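Local atomic coordinates of LbaCas13a H328A (C2c2) (Lachnospiraceae bacterium NK4A179, PDB entry 5WLH), a protein that binds pre-crRNA and, as a CRISPR-Cas13a nuclease, is probably directed by that guide to cleave RNA, with a preference for adenosine. Residues P249-G254 and A259-K264; E278-F283 and N401-H406. All coordinates share one frame; numbering follows the deposited sequence.

Contact 1 of 2, residues P249-G254 and A259-K264; sequences PVQPEG and AITVSK. With nucleotides of chain B.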
ATOM      1  N   PRO A 249      11.675  14.485   9.661  1.00 21.70           N
ATOM      2  CA  PRO A 249      10.784  15.658   9.537  1.00 25.00           C
ATOM      3  C   PRO A 249      10.688  16.510  10.794  1.00 23.78           C
ATOM      4  O   PRO A 249      10.496  17.731  10.691  1.00 20.27           O
ATOM      5  CB  PRO A 249       9.414  15.036   9.217  1.00 26.64           C
ATOM      6  CG  PRO A 249       9.662  13.624   8.830  1.00 24.96           C
ATOM      7  CD  PRO A 249      10.962  13.209   9.466  1.00 21.97           C
ATOM      8  N   VAL A 250      10.777  15.897  11.974  1.00 20.06           N
ATOM      9  CA  VAL A 250      10.562  16.585  13.243  1.00 21.33           C
ATOM     10  C   VAL A 250      11.639  16.144  14.221  1.00 21.54           C
ATOM     11  O   VAL A 250      12.039  14.976  14.229  1.00 22.95           O
ATOM     12  CB  VAL A 250       9.153  16.280  13.787  1.00 19.09           C
ATOM     13  CG1 VAL A 250       9.012  16.754  15.249  1.00 20.85           C
ATOM     14  CG2 VAL A 250       8.082  16.909  12.868  1.00 18.19           C
ATOM     15  N   GLN A 251      12.136  17.085  15.020  1.00 21.17           N
ATOM     16  CA  GLN A 251      13.130  16.768  16.033  1.00 20.96           C
ATOM     17  C   GLN A 251      12.896  17.657  17.239  1.00 26.43           C
ATOM     18  O   GLN A 251      12.278  18.720  17.124  1.00 23.04           O
ATOM     19  CB  GLN A 251      14.570  16.965  15.529  1.00 21.17           C
ATOM     20  CG  GLN A 251      15.032  15.985  14.448  1.00 23.12           C
ATOM     21  CD  GLN A 251      15.229  14.572  14.981  1.00 21.43           C
ATOM     22  OE1 GLN A 251      14.929  14.275  16.140  1.00 22.84           O
ATOM     23  NE2 GLN A 251      15.716  13.686  14.119  1.00 20.46           N
ATOM     24  N   PRO A 252      13.371  17.253  18.405  1.00 26.60           N
ATOM     25  CA  PRO A 252      13.258  18.130  19.571  1.00 27.55           C
ATOM     26  C   PRO A 252      14.234  19.290  19.486  1.00 31.66           C
ATOM     27  O   PRO A 252      15.337  19.171  18.944  1.00 29.81           O
ATOM     28  CB  PRO A 252      13.577  17.204  20.750  1.00 25.45           C
ATOM     29  CG  PRO A 252      14.297  16.050  20.171  1.00 27.25           C
ATOM     30  CD  PRO A 252      13.884  15.916  18.741  1.00 26.93           C
ATOM     31  N   GLU A 253      13.795  20.433  20.014  1.00 39.08           N
ATOM     32  CA  GLU A 253      14.622  21.628  20.113  1.00 46.40           C
ATOM     33  C   GLU A 253      15.266  21.674  21.497  1.00 55.23           C
ATOM     34  O   GLU A 253      15.292  20.671  22.214  1.00 60.25           O
ATOM     35  CB  GLU A 253      13.792  22.887  19.854  1.00 50.09           C
ATOM     36  CG  GLU A 253      12.954  22.868  18.611  1.00 50.39           C
ATOM     37  CD  GLU A 253      12.567  24.264  18.171  1.00 53.78           C
ATOM     38  OE1 GLU A 253      13.284  24.819  17.318  1.00 55.33           O
ATOM     39  OE2 GLU A 253      11.553  24.810  18.670  1.00 52.63           O
ATOM     40  N   GLY A 254      15.767  22.845  21.897  1.00 57.96           N
ATOM     41  CA  GLY A 254      16.457  22.946  23.174  1.00 56.12           C
ATOM     42  C   GLY A 254      15.546  22.669  24.355  1.00 55.12           C
ATOM     43  O   GLY A 254      15.894  21.906  25.258  1.00 60.53           O
ATOM     44  N   ALA A 259       9.574  20.211  16.987  1.00 23.35           N
ATOM     45  CA  ALA A 259       9.273  21.165  15.928  1.00 22.05           C
ATOM     46  C   ALA A 259       9.790  20.600  14.614  1.00 18.68           C
ATOM     47  O   ALA A 259      10.617  19.680  14.606  1.00 21.51           O
ATOM     48  CB  ALA A 259       9.903  22.528  16.198  1.00 25.17           C
ATOM     49  N   ILE A 260       9.320  21.179  13.497  1.00 20.23           N
ATOM     50  CA  ILE A 260       9.835  20.735  12.203  1.00 18.46           C
ATOM     51  C   ILE A 260      11.335  20.959  12.182  1.00 22.11           C
ATOM     52  O   ILE A 260      11.849  21.948  12.724  1.00 23.97           O
ATOM     53  CB  ILE A 260       9.143  21.452  11.029  1.00 20.20           C
ATOM     54  CG1 ILE A 260       9.403  22.971  11.093  1.00 23.94           C
ATOM     55  CG2 ILE A 260       7.654  21.074  10.988  1.00 23.00           C
ATOM     56  CD1 ILE A 260       8.941  23.748   9.863  1.00 25.42           C
ATOM     57  N   THR A 261      12.050  20.001  11.609  1.00 21.93           N
ATOM     58  CA  THR A 261      13.504  20.042  11.613  1.00 24.92           C
ATOM     59  C   THR A 261      14.005  21.147  10.702  1.00 27.58           C
ATOM     60  O   THR A 261      13.494  21.326   9.603  1.00 26.09           O
ATOM     61  CB  THR A 261      14.052  18.712  11.134  1.00 25.68           C
ATOM     62  OG1 THR A 261      13.415  17.660  11.871  1.00 29.43           O
ATOM     63  CG2 THR A 261      15.551  18.652  11.345  1.00 27.43           C
ATOM     64  N   VAL A 262      15.016  21.882  11.163  1.00 25.32           N
ATOM     65  CA  VAL A 262      15.669  22.925  10.377  1.00 27.99           C
ATOM     66  C   VAL A 262      17.095  22.477  10.092  1.00 29.95           C
ATOM     67  O   VAL A 262      17.825  22.089  11.010  1.00 28.71           O
ATOM     68  CB  VAL A 262      15.666  24.282  11.103  1.00 28.18           C
ATOM     69  CG1 VAL A 262      16.376  25.337  10.235  1.00 28.53           C
ATOM     70  CG2 VAL A 262      14.232  24.731  11.490  1.00 26.33           C
ATOM     71  N   SER A 263      17.495  22.522   8.823  1.00 28.31           N
ATOM     72  CA  SER A 263      18.857  22.143   8.481  1.00 26.45           C
ATOM     73  C   SER A 263      19.856  23.078   9.156  1.00 27.76           C
ATOM     74  O   SER A 263      19.575  24.256   9.383  1.00 28.88           O
ATOM     75  CB  SER A 263      19.071  22.192   6.966  1.00 32.73           C
ATOM     76  OG  SER A 263      20.465  22.107   6.686  1.00 37.53           O
ATOM     77  N   LYS A 264      21.025  22.530   9.491  1.00 32.74           N
ATOM     78  CA  LYS A 264      22.120  23.318  10.043  1.00 39.86           C
ATOM     79  C   LYS A 264      22.808  24.187   9.001  1.00 40.08           C
ATOM     80  O   LYS A 264      23.701  24.956   9.364  1.00 37.47           O
ATOM     81  CB  LYS A 264      23.150  22.401  10.708  1.00 44.36           C
ATOM     82  CG  LYS A 264      22.534  21.355  11.638  1.00 51.84           C
ATOM     83  CD  LYS A 264      23.566  20.350  12.136  1.00 58.46           C
ATOM     84  CE  LYS A 264      23.884  19.292  11.072  1.00 61.69           C
ATOM     85  NZ  LYS A 264      22.937  18.131  11.096  1.00 58.25           N
TER
ATOM     86  P     A B  13      20.369  21.285   3.266  1.00 27.79           P
ATOM     87  OP1   A B  13      21.230  22.059   4.177  1.00 29.09           O
ATOM     88  OP2   A B  13      19.093  21.876   2.789  1.00 29.09           O
ATOM     89  O5'   A B  13      21.146  20.955   1.916  1.00 26.06           O
ATOM     90  C5'   A B  13      22.417  20.319   1.937  1.00 23.11           C
ATOM     91  C4'   A B  13      22.891  20.041   0.528  1.00 24.53           C
ATOM     92  O4'   A B  13      21.965  19.138  -0.121  1.00 25.58           O
ATOM     93  C3'   A B  13      22.919  21.245  -0.391  1.00 27.71           C
ATOM     94  O3'   A B  13      24.073  22.044  -0.212  1.00 28.43           O
ATOM     95  C2'   A B  13      22.808  20.612  -1.765  1.00 28.06           C
ATOM     96  O2'   A B  13      24.051  20.032  -2.136  1.00 26.34           O
ATOM     97  C1'   A B  13      21.824  19.486  -1.481  1.00 24.91           C
ATOM     98  N9    A B  13      20.425  19.883  -1.718  1.00 22.99           N
ATOM     99  C8    A B  13      19.432  20.150  -0.795  1.00 25.27           C
ATOM    100  N7    A B  13      18.269  20.437  -1.351  1.00 25.24           N
ATOM    101  C5    A B  13      18.523  20.366  -2.717  1.00 26.24           C
ATOM    102  C6    A B  13      17.713  20.575  -3.850  1.00 27.26           C
ATOM    103  N6    A B  13      16.420  20.905  -3.796  1.00 29.23           N
ATOM    104  N1    A B  13      18.293  20.433  -5.056  1.00 27.77           N
ATOM    105  C2    A B  13      19.589  20.097  -5.134  1.00 25.86           C
ATOM    106  N3    A B  13      20.450  19.861  -4.150  1.00 27.15           N
ATOM    107  C4    A B  13      19.838  20.018  -2.955  1.00 24.55           C
TER
HETATM  108  O   HOH W   1      13.715  22.704  14.575  1.00 39.38           O

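Contact 2 of 2, residues E278-F283 and N401-H406; sequences EAFKKF and NMFFIH. With nucleotides of chain B.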
ATOM      1  N   GLU A 278      13.201  28.269   9.326  1.00 26.36           N
ATOM      2  CA  GLU A 278      12.893  28.769  10.669  1.00 27.98           C
ATOM      3  C   GLU A 278      11.709  29.724  10.639  1.00 24.60           C
ATOM      4  O   GLU A 278      10.900  29.751  11.570  1.00 26.74           O
ATOM      5  CB  GLU A 278      14.119  29.454  11.272  1.00 31.54           C
ATOM      6  CG  GLU A 278      15.258  28.520  11.675  1.00 38.52           C
ATOM      7  CD  GLU A 278      15.027  27.779  12.994  1.00 38.18           C
ATOM      8  OE1 GLU A 278      13.956  27.933  13.616  1.00 36.91           O
ATOM      9  OE2 GLU A 278      15.941  27.034  13.417  1.00 44.51           O
ATOM     10  N   ALA A 279      11.590  30.527   9.578  1.00 22.19           N
ATOM     11  CA  ALA A 279      10.470  31.450   9.497  1.00 25.12           C
ATOM     12  C   ALA A 279       9.164  30.688   9.375  1.00 24.27           C
ATOM     13  O   ALA A 279       8.153  31.074   9.972  1.00 21.96           O
ATOM     14  CB  ALA A 279      10.627  32.408   8.309  1.00 24.76           C
ATOM     15  N   PHE A 280       9.173  29.592   8.614  1.00 23.06           N
ATOM     16  CA  PHE A 280       7.960  28.806   8.475  1.00 24.24           C
ATOM     17  C   PHE A 280       7.641  28.066   9.766  1.00 22.35           C
ATOM     18  O   PHE A 280       6.472  27.919  10.127  1.00 22.20           O
ATOM     19  CB  PHE A 280       8.088  27.816   7.315  1.00 22.93           C
ATOM     20  CG  PHE A 280       6.840  27.017   7.098  1.00 24.42           C
ATOM     21  CD1 PHE A 280       5.715  27.611   6.552  1.00 25.81           C
ATOM     22  CD2 PHE A 280       6.764  25.699   7.513  1.00 24.16           C
ATOM     23  CE1 PHE A 280       4.546  26.904   6.378  1.00 23.99           C
ATOM     24  CE2 PHE A 280       5.585  24.983   7.342  1.00 22.06           C
ATOM     25  CZ  PHE A 280       4.485  25.576   6.772  1.00 22.66           C
ATOM     26  N   LYS A 281       8.668  27.582  10.465  1.00 23.81           N
ATOM     27  CA  LYS A 281       8.452  27.010  11.794  1.00 24.86           C
ATOM     28  C   LYS A 281       7.716  27.992  12.696  1.00 23.92           C
ATOM     29  O   LYS A 281       6.809  27.609  13.456  1.00 23.32           O
ATOM     30  CB  LYS A 281       9.800  26.623  12.400  1.00 25.99           C
ATOM     31  CG  LYS A 281       9.709  26.090  13.808  1.00 30.85           C
ATOM     32  CD  LYS A 281      10.711  24.964  13.973  1.00 39.65           C
ATOM     33  CE  LYS A 281      12.058  25.476  14.382  1.00 43.36           C
ATOM     34  NZ  LYS A 281      11.986  26.039  15.748  1.00 50.88           N
ATOM     35  N   LYS A 282       8.069  29.275  12.604  1.00 25.23           N
ATOM     36  CA  LYS A 282       7.367  30.283  13.384  1.00 22.88           C
ATOM     37  C   LYS A 282       5.940  30.459  12.887  1.00 24.35           C
ATOM     38  O   LYS A 282       5.020  30.624  13.692  1.00 23.23           O
ATOM     39  CB  LYS A 282       8.123  31.616  13.355  1.00 24.05           C
ATOM     40  CG  LYS A 282       7.346  32.734  14.063  1.00 29.57           C
ATOM     41  CD  LYS A 282       8.239  33.911  14.418  1.00 39.25           C
ATOM     42  CE  LYS A 282       7.407  35.076  14.946  1.00 44.18           C
ATOM     43  NZ  LYS A 282       6.895  35.924  13.834  1.00 46.74           N
ATOM     44  N   PHE A 283       5.734  30.401  11.566  1.00 24.09           N
ATOM     45  CA  PHE A 283       4.379  30.411  11.028  1.00 24.85           C
ATOM     46  C   PHE A 283       3.532  29.308  11.649  1.00 24.31           C
ATOM     47  O   PHE A 283       2.373  29.532  12.013  1.00 23.32           O
ATOM     48  CB  PHE A 283       4.410  30.265   9.501  1.00 23.47           C
ATOM     49  CG  PHE A 283       3.050  30.138   8.865  1.00 24.85           C
ATOM     50  CD1 PHE A 283       2.451  28.892   8.684  1.00 22.73           C
ATOM     51  CD2 PHE A 283       2.384  31.255   8.408  1.00 23.93           C
ATOM     52  CE1 PHE A 283       1.213  28.783   8.094  1.00 23.29           C
ATOM     53  CE2 PHE A 283       1.146  31.153   7.808  1.00 23.92           C
ATOM     54  CZ  PHE A 283       0.548  29.912   7.654  1.00 27.94           C
ATOM     55  N   ASN A 401       7.955  35.226   3.659  1.00 23.43           N
ATOM     56  CA  ASN A 401       7.497  35.462   2.298  1.00 23.49           C
ATOM     57  C   ASN A 401       8.363  34.713   1.297  1.00 20.01           C
ATOM     58  O   ASN A 401       7.852  34.144   0.329  1.00 25.03           O
ATOM     59  CB  ASN A 401       7.502  36.956   1.992  1.00 22.84           C
ATOM     60  CG  ASN A 401       6.534  37.737   2.869  1.00 27.79           C
ATOM     61  OD1 ASN A 401       5.409  37.290   3.130  1.00 28.40           O
ATOM     62  ND2 ASN A 401       6.968  38.912   3.331  1.00 26.64           N
ATOM     63  N   MET A 402       9.677  34.706   1.520  1.00 22.90           N
ATOM     64  CA  MET A 402      10.578  33.995   0.627  1.00 25.21           C
ATOM     65  C   MET A 402      10.379  32.490   0.742  1.00 24.56           C
ATOM     66  O   MET A 402      10.450  31.779  -0.265  1.00 24.84           O
ATOM     67  CB  MET A 402      12.031  34.360   0.927  1.00 27.12           C
ATOM     68  CG  MET A 402      12.446  35.762   0.473  1.00 29.64           C
ATOM     69  SD  MET A 402      12.191  36.011  -1.297  1.00 32.78           S
ATOM     70  CE  MET A 402      13.293  34.787  -1.950  1.00 29.26           C
ATOM     71  N   PHE A 403      10.143  31.980   1.957  1.00 23.07           N
ATOM     72  CA  PHE A 403       9.852  30.554   2.080  1.00 22.40           C
ATOM     73  C   PHE A 403       8.664  30.184   1.210  1.00 20.12           C
ATOM     74  O   PHE A 403       8.691  29.188   0.484  1.00 22.95           O
ATOM     75  CB  PHE A 403       9.576  30.172   3.535  1.00 21.83           C
ATOM     76  CG  PHE A 403       9.327  28.702   3.717  1.00 22.95           C
ATOM     77  CD1 PHE A 403      10.394  27.823   3.810  1.00 22.83           C
ATOM     78  CD2 PHE A 403       8.030  28.194   3.736  1.00 25.02           C
ATOM     79  CE1 PHE A 403      10.173  26.458   3.939  1.00 24.04           C
ATOM     80  CE2 PHE A 403       7.800  26.828   3.872  1.00 23.97           C
ATOM     81  CZ  PHE A 403       8.874  25.963   3.983  1.00 21.21           C
ATOM     82  N   PHE A 404       7.607  30.981   1.279  1.00 19.98           N
ATOM     83  CA  PHE A 404       6.410  30.684   0.517  1.00 19.47           C
ATOM     84  C   PHE A 404       6.653  30.862  -0.979  1.00 22.11           C
ATOM     85  O   PHE A 404       6.201  30.044  -1.783  1.00 22.50           O
ATOM     86  CB  PHE A 404       5.259  31.567   1.011  1.00 18.20           C
ATOM     87  CG  PHE A 404       4.569  31.021   2.234  1.00 21.58           C
ATOM     88  CD1 PHE A 404       4.141  29.695   2.274  1.00 23.26           C
ATOM     89  CD2 PHE A 404       4.383  31.817   3.358  1.00 22.78           C
ATOM     90  CE1 PHE A 404       3.520  29.184   3.414  1.00 23.16           C
ATOM     91  CE2 PHE A 404       3.742  31.315   4.492  1.00 24.32           C
ATOM     92  CZ  PHE A 404       3.322  29.996   4.523  1.00 24.89           C
ATOM     93  N   ILE A 405       7.371  31.914  -1.377  1.00 23.58           N
ATOM     94  CA  ILE A 405       7.646  32.086  -2.804  1.00 23.51           C
ATOM     95  C   ILE A 405       8.453  30.904  -3.340  1.00 21.68           C
ATOM     96  O   ILE A 405       8.215  30.426  -4.458  1.00 24.51           O
ATOM     97  CB  ILE A 405       8.355  33.426  -3.056  1.00 23.13           C
ATOM     98  CG1 ILE A 405       7.362  34.569  -2.839  1.00 25.74           C
ATOM     99  CG2 ILE A 405       8.903  33.494  -4.498  1.00 24.13           C
ATOM    100  CD1 ILE A 405       8.004  35.897  -2.647  1.00 26.74           C
ATOM    101  N   HIS A 406       9.387  30.392  -2.538  1.00 21.00           N
ATOM    102  CA  HIS A 406      10.129  29.195  -2.933  1.00 23.22           C
ATOM    103  C   HIS A 406       9.223  27.972  -3.019  1.00 26.25           C
ATOM    104  O   HIS A 406       9.391  27.143  -3.923  1.00 23.40           O
ATOM    105  CB  HIS A 406      11.276  28.938  -1.964  1.00 23.48           C
ATOM    106  CG  HIS A 406      12.507  29.733  -2.275  1.00 27.34           C
ATOM    107  ND1 HIS A 406      13.179  30.469  -1.323  1.00 30.80           N
ATOM    108  CD2 HIS A 406      13.180  29.916  -3.437  1.00 30.67           C
ATOM    109  CE1 HIS A 406      14.215  31.068  -1.885  1.00 36.90           C
ATOM    110  NE2 HIS A 406      14.241  30.744  -3.166  1.00 32.98           N
TER
ATOM    111  P     G B  15      24.613  27.136  -4.828  1.00 31.83           P
ATOM    112  OP1   G B  15      25.883  27.519  -5.515  1.00 33.84           O
ATOM    113  OP2   G B  15      24.496  27.303  -3.353  1.00 29.57           O
ATOM    114  O5'   G B  15      23.391  27.867  -5.511  1.00 28.67           O
ATOM    115  C5'   G B  15      23.276  27.881  -6.922  1.00 30.70           C
ATOM    116  C4'   G B  15      21.883  28.233  -7.356  1.00 33.29           C
ATOM    117  O4'   G B  15      20.944  27.246  -6.861  1.00 31.02           O
ATOM    118  C3'   G B  15      21.337  29.557  -6.851  1.00 35.20           C
ATOM    119  O3'   G B  15      21.807  30.637  -7.643  1.00 39.62           O
ATOM    120  C2'   G B  15      19.835  29.344  -6.951  1.00 34.33           C
ATOM    121  O2'   G B  15      19.409  29.493  -8.297  1.00 32.26           O
ATOM    122  C1'   G B  15      19.711  27.864  -6.574  1.00 28.37           C
ATOM    123  N9    G B  15      19.413  27.692  -5.142  1.00 29.48           N
ATOM    124  C8    G B  15      20.322  27.674  -4.110  1.00 32.43           C
ATOM    125  N7    G B  15      19.766  27.532  -2.935  1.00 30.85           N
ATOM    126  C5    G B  15      18.409  27.457  -3.214  1.00 30.41           C
ATOM    127  C6    G B  15      17.316  27.302  -2.331  1.00 29.89           C
ATOM    128  O6    G B  15      17.359  27.196  -1.100  1.00 32.10           O
ATOM    129  N1    G B  15      16.106  27.286  -3.010  1.00 28.69           N
ATOM    130  C2    G B  15      15.971  27.385  -4.374  1.00 29.51           C
ATOM    131  N2    G B  15      14.720  27.338  -4.851  1.00 29.55           N
ATOM    132  N3    G B  15      16.987  27.530  -5.213  1.00 26.44           N
ATOM    133  C4    G B  15      18.170  27.562  -4.569  1.00 28.37           C
TER

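Contact 1 of 2, residues P249-G254 and A259-K264
Thr-261 presses its hydroxyl against the peptide carbon of Pro-249, OG1 lying only 3.1 Å from Pro-249 C, while its hydrogen bond goes one residue back, to Met-248 O. The torsion that achieves this sets OG1 beside its own backbone N (chi1 -50°), with CG2 directed along Gln-251 CG. Backbone and side chain of one residue thus engage consecutive carbonyls: Thr-261 N reaches Pro-249 O at 2.9 Å, the donor standing well above the carbonyl plane. Two further bonds, Gln-251 N to Ala-259 O at 3.0 Å and Ala-259 N to Gln-251 O at 3.1 Å, make a hydrogen-bonded antiparallel pair, and Val-250 and Ile-260 form the adjacent non-hydrogen-bonded pair, their side chains diverging. The result is a short two-stranded beta hairpin, a small sheet in a largely helical protein. Val-250 brings CG1 to 3.4 Å from Ala-259 O and packs outward on Ala-450 and Ala-454 of helix 429-458. On the face shared by Gln-251 and Ala-259, the carboxylate of Glu-253 lies against the methyl, CD to Ala-259 CB being 3.7 Å; its OE1 forms a salt bridge with Lys-281. Gln-251 instead bends away, its OE1 accepting from Ile-484 N. Past the strand, Ser-263 swings OG anti to its backbone N (chi1 167°) and donates to OP1 of nucleotide A13 of chain B at 2.6 Å. Gly-265 N also bonds to that hydroxyl, and the two partners probably limit its rotation.

Contact 2 of 2, residues E278-F283 and N401-H406
Phe-280 and Phe-403 meet as nearly parallel rings, planes at 21°, slid so far that overlap is slight: the rim atom Phe-403 CE2 sits over the face of Phe-280, 3.4 Å from its CG. With the rings so offset, Phe-280 CB lies over the Phe-403 face in a CH-pi contact, 3.6 Å from the centroid. Both rings leave their helices with CG anti to the backbone N (chi1 -178° in each), and this aims them into the gap between axes 9.3 Å apart. The perpendicular contacts belong to Phe-404. Its edge points at the centre of the Phe-283 face, a T-shaped pair with centroids 5.3 Å apart, and its CZ also abuts the edge of Phe-280, 3.8 Å from CE1. Replacing Phe-403 by an alanine would probably uncover one face of the Phe-280 ring and its CB, opening a gap between the helices. At the margin, His-406 packs a ring face on the base of nucleotide G15 of chain B; its polar bond is separate, from ND1 to Glu-276. The contact between helices 268-287 and 398-417 is thus an aromatic cluster, whose cohesion probably rests on dispersion and weak ring electrostatics, with no ion pair between the segments.

How the contacts relate
Both contacts are buried, yet each lies far out from the chain centre, at about 28 and 32 Å, with bound RNA close to one margin. They occupy neighbouring parts of the fold, the centres of contact 1 and contact 2 being about 15 Å apart. Strand 258-260 of contact 1 is followed, after a loop, by helix 268-287 of contact 2. Lys-281 joins the two, laying its aliphatic chain along Ala-259 and Ile-260 and also making a salt bridge to Glu-278 within contact 2, while Phe-280 packs on Ile-260. Chemistry follows architecture. The hairpin closes locally through backbone amides, whereas the helical segments, 118 residues apart in sequence, are matched by side chains, here wholly aromatic.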